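Local structure of immunoreactive 84kD antigen PG93 (Porphyromonas gingivalis, 5M11) at residues Y238-I252 / Q263-N276. The protein is an essential bacterial surface component of the type-IX secretion system, and binds zinc and calcium ions. Residues are numbered along the deposited sequence; the frame is centred on the assembly and turned at random.
Sequences YVTDRGLFICAENRI and QFPIADVLGVGAMN
Tyr-238 and Phe-245 turn one face each of their rings onto the strand of the next propeller blade. Over the centre of the tyrosine ring lies Gly-271, its CA 4.0 Å from the ring centroid in a CH-pi contact. At the edge of that ring, near its plane, comes Val-269 O, which accepts a hydrogen bond from Tyr-238 OH at 2.9 Å. The phenylalanine ring carries the methyl Val-272 CG1 on one face, offset toward the rim, and meets Ile-252 CG2 in plane at its edge; Phe-254 stacks with the same ring. Val-272 straddles the two aromatics: CG1, anti to the backbone N (chi1 -174°), sits on the Phe-245 face, while CG2 packs 3.8 Å from Tyr-238 CD2 and also touches Phe-245 near its CG. Val-269 splits its branches, CG1 against Cys-247 SG at 3.8 Å and CG2 against the tip of Ile-252, whose CD1 also touches CB of Ile-266.

Two backbone bonds close the antiparallel hydrogen-bonded pair Ile-252/Phe-264, joining the last two strands of one blade, with N of Ile-252 2.8 Å from O of Phe-264. That oxygen accepts a second bond, from Ile-266 N, within the inverse gamma turn centred on Pro-265, where the chain leaves strand 260-264 for the next blade. At the far end, Thr-240 CG2 and Arg-242 CB lie against the methyl of Ala-274, and a water links Asp-241 N to Ala-274 O; the guanidinium of Arg-242 turns instead to Glu-256 and Ser-278.

The packing onto Val-269, Gly-271 and Val-272 is that of successive four-stranded beta-propeller blades: residues on one face of sheet 236-264 meet strand 271-273, the first of the following sheet, and Phe-245 also reaches Ala-281 of strand 280-284. The chemistry implies an interface cohering chiefly through aromatic and branched apolar groups, with the tyrosine hydroxyl and a bridging water satisfying carbonyls between the blades.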
loop_
_atom_site.group_PDB
_atom_site.type_symbol
_atom_site.label_atom_id
_atom_site.label_comp_id
_atom_site.label_asym_id
_atom_site.label_seq_id
_atom_site.Cartn_x
_atom_site.Cartn_y
_atom_site.Cartn_z
ATOM N N TYR A 238 -6.690 22.852 17.031
ATOM C CA TYR A 238 -5.778 21.841 17.565
ATOM C C TYR A 238 -5.640 22.141 19.019
ATOM O O TYR A 238 -5.353 23.276 19.409
ATOM C CB TYR A 238 -4.428 21.809 16.819
ATOM C CG TYR A 238 -4.643 21.626 15.337
ATOM C CD1 TYR A 238 -5.512 20.650 14.857
ATOM C CD2 TYR A 238 -4.114 22.525 14.421
ATOM C CE1 TYR A 238 -5.802 20.539 13.499
ATOM C CE2 TYR A 238 -4.395 22.421 13.058
ATOM C CZ TYR A 238 -5.238 21.421 12.603
ATOM O OH TYR A 238 -5.520 21.273 11.270
ATOM N N VAL A 239 -5.987 21.156 19.819
ATOM C CA VAL A 239 -5.959 21.227 21.272
ATOM C C VAL A 239 -4.593 20.726 21.709
ATOM O O VAL A 239 -4.013 19.833 21.086
ATOM C CB VAL A 239 -7.160 20.477 21.923
ATOM C CG1 VAL A 239 -7.145 20.584 23.448
ATOM C CG2 VAL A 239 -8.479 21.038 21.390
ATOM N N THR A 240 -4.052 21.379 22.740
ATOM C CA THR A 240 -2.736 21.132 23.303
ATOM C C THR A 240 -2.796 21.543 24.789
ATOM O O THR A 240 -3.613 22.391 25.177
ATOM C CB THR A 240 -1.730 21.918 22.418
ATOM O OG1 THR A 240 -1.319 21.114 21.309
ATOM C CG2 THR A 240 -0.565 22.441 23.144
ATOM N N ASP A 241 -1.949 20.913 25.612
ATOM C CA ASP A 241 -1.771 21.183 27.032
ATOM C C ASP A 241 -1.104 22.559 27.249
ATOM O O ASP A 241 -1.190 23.113 28.338
ATOM C CB ASP A 241 -0.884 20.083 27.633
ATOM C CG ASP A 241 -1.576 18.854 28.207
ATOM O OD1 ASP A 241 -2.792 18.658 27.930
ATOM O OD2 ASP A 241 -0.915 18.110 28.970
ATOM N N ARG A 242 -0.425 23.087 26.221
ATOM C CA ARG A 242 0.274 24.366 26.195
ATOM C C ARG A 242 -0.657 25.538 25.747
ATOM O O ARG A 242 -0.449 26.705 26.127
ATOM C CB ARG A 242 1.495 24.247 25.254
ATOM C CG ARG A 242 2.332 25.497 25.079
ATOM C CD ARG A 242 2.859 26.029 26.390
ATOM N NE ARG A 242 3.702 27.200 26.166
ATOM C CZ ARG A 242 3.287 28.454 26.273
ATOM N NH1 ARG A 242 2.026 28.721 26.590
ATOM N NH2 ARG A 242 4.125 29.454 26.047
ATOM N N GLY A 243 -1.646 25.212 24.927
ATOM C CA GLY A 243 -2.608 26.180 24.421
ATOM C C GLY A 243 -3.430 25.615 23.292
ATOM O O GLY A 243 -3.317 24.428 22.981
ATOM N N LEU A 244 -4.267 26.474 22.671
ATOM C CA LEU A 244 -5.102 26.116 21.523
ATOM C C LEU A 244 -4.590 26.792 20.251
ATOM O O LEU A 244 -4.179 27.960 20.285
ATOM C CB LEU A 244 -6.580 26.457 21.734
ATOM C CG LEU A 244 -7.181 26.128 23.074
ATOM C CD1 LEU A 244 -8.600 26.687 23.157
ATOM C CD2 LEU A 244 -7.100 24.595 23.411
ATOM N N PHE A 245 -4.626 26.057 19.126
ATOM C CA PHE A 245 -4.186 26.627 17.860
ATOM C C PHE A 245 -5.338 26.706 16.893
ATOM O O PHE A 245 -5.933 25.675 16.553
ATOM C CB PHE A 245 -3.013 25.834 17.270
ATOM C CG PHE A 245 -1.788 25.868 18.150
ATOM C CD1 PHE A 245 -0.804 26.830 17.960
ATOM C CD2 PHE A 245 -1.638 24.963 19.199
ATOM C CE1 PHE A 245 0.331 26.864 18.778
ATOM C CE2 PHE A 245 -0.513 25.005 20.027
ATOM C CZ PHE A 245 0.468 25.953 19.809
ATOM N N ILE A 246 -5.693 27.945 16.508
ATOM C CA ILE A 246 -6.751 28.213 15.533
ATOM C C ILE A 246 -6.058 28.440 14.215
ATOM O O ILE A 246 -5.448 29.490 14.009
ATOM C CB ILE A 246 -7.698 29.381 15.912
ATOM C CG1 ILE A 246 -8.273 29.244 17.341
ATOM C CG2 ILE A 246 -8.795 29.548 14.865
ATOM C CD1 ILE A 246 -9.289 28.172 17.568
ATOM N N CYS A 247 -6.099 27.436 13.349
ATOM C CA CYS A 247 -5.409 27.512 12.081
ATOM C C CYS A 247 -6.370 27.798 10.988
ATOM O O CYS A 247 -7.251 26.993 10.662
ATOM C CB CYS A 247 -4.619 26.240 11.827
ATOM S SG CYS A 247 -3.573 25.778 13.223
ATOM N N ALA A 248 -6.233 29.023 10.493
ATOM C CA ALA A 248 -6.983 29.629 9.413
ATOM C C ALA A 248 -6.154 29.546 8.144
ATOM O O ALA A 248 -4.993 29.118 8.202
ATOM C CB ALA A 248 -7.260 31.079 9.765
ATOM N N GLU A 249 -6.725 29.948 7.000
ATOM C CA GLU A 249 -5.957 29.965 5.769
ATOM C C GLU A 249 -5.033 31.175 5.799
ATOM O O GLU A 249 -5.516 32.298 5.950
ATOM C CB GLU A 249 -6.874 29.986 4.544
ATOM C CG GLU A 249 -7.056 28.616 3.923
ATOM C CD GLU A 249 -7.677 28.663 2.541
ATOM O OE1 GLU A 249 -6.931 28.886 1.559
ATOM O OE2 GLU A 249 -8.914 28.501 2.442
ATOM N N ASN A 250 -3.707 30.914 5.774
ATOM C CA ASN A 250 -2.542 31.826 5.744
ATOM C C ASN A 250 -1.998 32.193 7.155
ATOM O O ASN A 250 -0.833 32.590 7.237
ATOM C CB ASN A 250 -2.749 33.111 4.883
ATOM C CG ASN A 250 -3.491 34.283 5.494
ATOM O OD1 ASN A 250 -3.022 34.939 6.426
ATOM N ND2 ASN A 250 -4.607 34.658 4.885
ATOM N N ARG A 251 -2.779 32.046 8.241
ATOM C CA ARG A 251 -2.253 32.378 9.570
ATOM C C ARG A 251 -2.809 31.466 10.687
ATOM O O ARG A 251 -3.841 30.815 10.503
ATOM C CB ARG A 251 -2.495 33.868 9.903
ATOM C CG ARG A 251 -3.918 34.251 10.327
ATOM C CD ARG A 251 -4.859 34.540 9.170
ATOM N NE ARG A 251 -6.211 34.819 9.655
ATOM C CZ ARG A 251 -7.329 34.555 8.985
ATOM N NH1 ARG A 251 -7.274 33.998 7.780
ATOM N NH2 ARG A 251 -8.510 34.834 9.519
ATOM N N ILE A 252 -2.086 31.410 11.829
ATOM C CA ILE A 252 -2.430 30.657 13.051
ATOM C C ILE A 252 -2.716 31.659 14.162
ATOM O O ILE A 252 -2.146 32.763 14.162
ATOM C CB ILE A 252 -1.307 29.654 13.508
ATOM C CG1 ILE A 252 -1.124 28.485 12.561
ATOM C CG2 ILE A 252 -1.518 29.131 14.937
ATOM C CD1 ILE A 252 0.136 27.688 12.924
ATOM N N GLN A 263 -0.559 35.807 16.912
ATOM C CA GLN A 263 -0.793 35.449 15.524
ATOM C C GLN A 263 0.539 35.105 14.825
ATOM O O GLN A 263 1.571 35.735 15.089
ATOM C CB GLN A 263 -1.504 36.603 14.818
ATOM C CG GLN A 263 -2.426 36.171 13.690
ATOM C CD GLN A 263 -2.947 37.360 12.918
ATOM O OE1 GLN A 263 -3.503 38.319 13.486
ATOM N NE2 GLN A 263 -2.784 37.317 11.597
ATOM N N PHE A 264 0.510 34.080 13.956
ATOM C CA PHE A 264 1.666 33.626 13.191
ATOM C C PHE A 264 1.292 33.418 11.729
ATOM O O PHE A 264 0.328 32.695 11.455
ATOM C CB PHE A 264 2.228 32.313 13.760
ATOM C CG PHE A 264 2.693 32.364 15.187
ATOM C CD1 PHE A 264 3.963 32.828 15.504
ATOM C CD2 PHE A 264 1.886 31.898 16.212
ATOM C CE1 PHE A 264 4.407 32.849 16.830
ATOM C CE2 PHE A 264 2.332 31.915 17.533
ATOM C CZ PHE A 264 3.593 32.386 17.834
ATOM N N PRO A 265 2.051 33.977 10.762
ATOM C CA PRO A 265 1.715 33.732 9.351
ATOM C C PRO A 265 2.160 32.327 8.874
ATOM O O PRO A 265 3.131 32.187 8.124
ATOM C CB PRO A 265 2.437 34.862 8.624
ATOM C CG PRO A 265 3.595 35.174 9.484
ATOM C CD PRO A 265 3.243 34.841 10.894
ATOM N N ILE A 266 1.440 31.281 9.316
ATOM C CA ILE A 266 1.707 29.895 8.917
ATOM C C ILE A 266 0.463 29.358 8.224
ATOM O O ILE A 266 -0.575 29.170 8.875
ATOM C CB ILE A 266 2.164 28.925 10.057
ATOM C CG1 ILE A 266 2.970 29.610 11.202
ATOM C CG2 ILE A 266 2.924 27.743 9.481
ATOM C CD1 ILE A 266 4.390 30.098 10.890
ATOM N N ALA A 267 0.581 29.095 6.919
ATOM C CA ALA A 267 -0.484 28.555 6.080
ATOM C C ALA A 267 -0.538 27.019 6.128
ATOM O O ALA A 267 0.445 26.370 6.487
ATOM C CB ALA A 267 -0.281 29.004 4.649
ATOM N N ASP A 268 -1.702 26.458 5.743
ATOM C CA ASP A 268 -2.004 25.037 5.591
ATOM C C ASP A 268 -1.359 24.207 6.713
ATOM O O ASP A 268 -0.342 23.538 6.503
ATOM C CB ASP A 268 -1.563 24.543 4.190
ATOM C CG ASP A 268 -2.014 25.390 2.991
ATOM O OD1 ASP A 268 -3.206 25.774 2.944
ATOM O OD2 ASP A 268 -1.192 25.597 2.061
ATOM N N VAL A 269 -1.950 24.295 7.911
ATOM C CA VAL A 269 -1.495 23.601 9.117
ATOM C C VAL A 269 -2.525 22.526 9.442
ATOM O O VAL A 269 -3.693 22.847 9.656
ATOM C CB VAL A 269 -1.248 24.572 10.304
ATOM C CG1 VAL A 269 -0.809 23.810 11.554
ATOM C CG2 VAL A 269 -0.229 25.646 9.933
ATOM N N LEU A 270 -2.078 21.258 9.478
ATOM C CA LEU A 270 -2.902 20.068 9.663
ATOM C C LEU A 270 -2.834 19.474 11.081
ATOM O O LEU A 270 -3.689 18.650 11.458
ATOM C CB LEU A 270 -2.459 19.001 8.647
ATOM C CG LEU A 270 -2.640 19.305 7.154
ATOM C CD1 LEU A 270 -2.201 18.137 6.315
ATOM C CD2 LEU A 270 -4.084 19.654 6.816
ATOM N N GLY A 271 -1.826 19.881 11.850
ATOM C CA GLY A 271 -1.642 19.379 13.202
ATOM C C GLY A 271 -0.606 20.151 13.971
ATOM O O GLY A 271 0.234 20.820 13.367
ATOM N N VAL A 272 -0.697 20.111 15.311
ATOM C CA VAL A 272 0.235 20.788 16.218
ATOM C C VAL A 272 0.461 19.884 17.428
ATOM O O VAL A 272 -0.498 19.267 17.905
ATOM C CB VAL A 272 -0.186 22.229 16.669
ATOM C CG1 VAL A 272 0.924 22.884 17.485
ATOM C CG2 VAL A 272 -0.542 23.130 15.488
ATOM N N GLY A 273 1.717 19.850 17.907
ATOM C CA GLY A 273 2.165 19.118 19.089
ATOM C C GLY A 273 2.968 19.996 20.029
ATOM O O GLY A 273 3.902 20.669 19.591
ATOM N N ALA A 274 2.585 20.037 21.319
ATOM C CA ALA A 274 3.218 20.859 22.361
ATOM C C ALA A 274 2.856 20.336 23.759
ATOM O O ALA A 274 1.688 20.065 24.016
ATOM C CB ALA A 274 2.797 22.322 22.216
ATOM N N MET A 275 3.863 20.166 24.637
ATOM C CA MET A 275 3.719 19.646 26.005
ATOM C C MET A 275 3.441 20.772 26.959
ATOM O O MET A 275 3.842 21.901 26.688
ATOM C CB MET A 275 4.961 18.853 26.435
ATOM C CG MET A 275 5.064 17.534 25.716
ATOM S SD MET A 275 6.454 16.473 26.157
ATOM C CE MET A 275 6.128 16.187 27.915
ATOM N N ASN A 276 2.749 20.470 28.076
ATOM C CA ASN A 276 2.298 21.430 29.088
ATOM C C ASN A 276 3.327 22.533 29.351
ATOM O O ASN A 276 2.977 23.719 29.249
ATOM C CB ASN A 276 1.908 20.727 30.402
ATOM C CG ASN A 276 1.409 21.625 31.527
ATOM O OD1 ASN A 276 0.606 22.553 31.342
ATOM N ND2 ASN A 276 1.834 21.324 32.743
HETATM O O HOH W 1 -0.567 18.748 24.579
HETATM O O HOH W 2 -4.984 27.087 1.089
#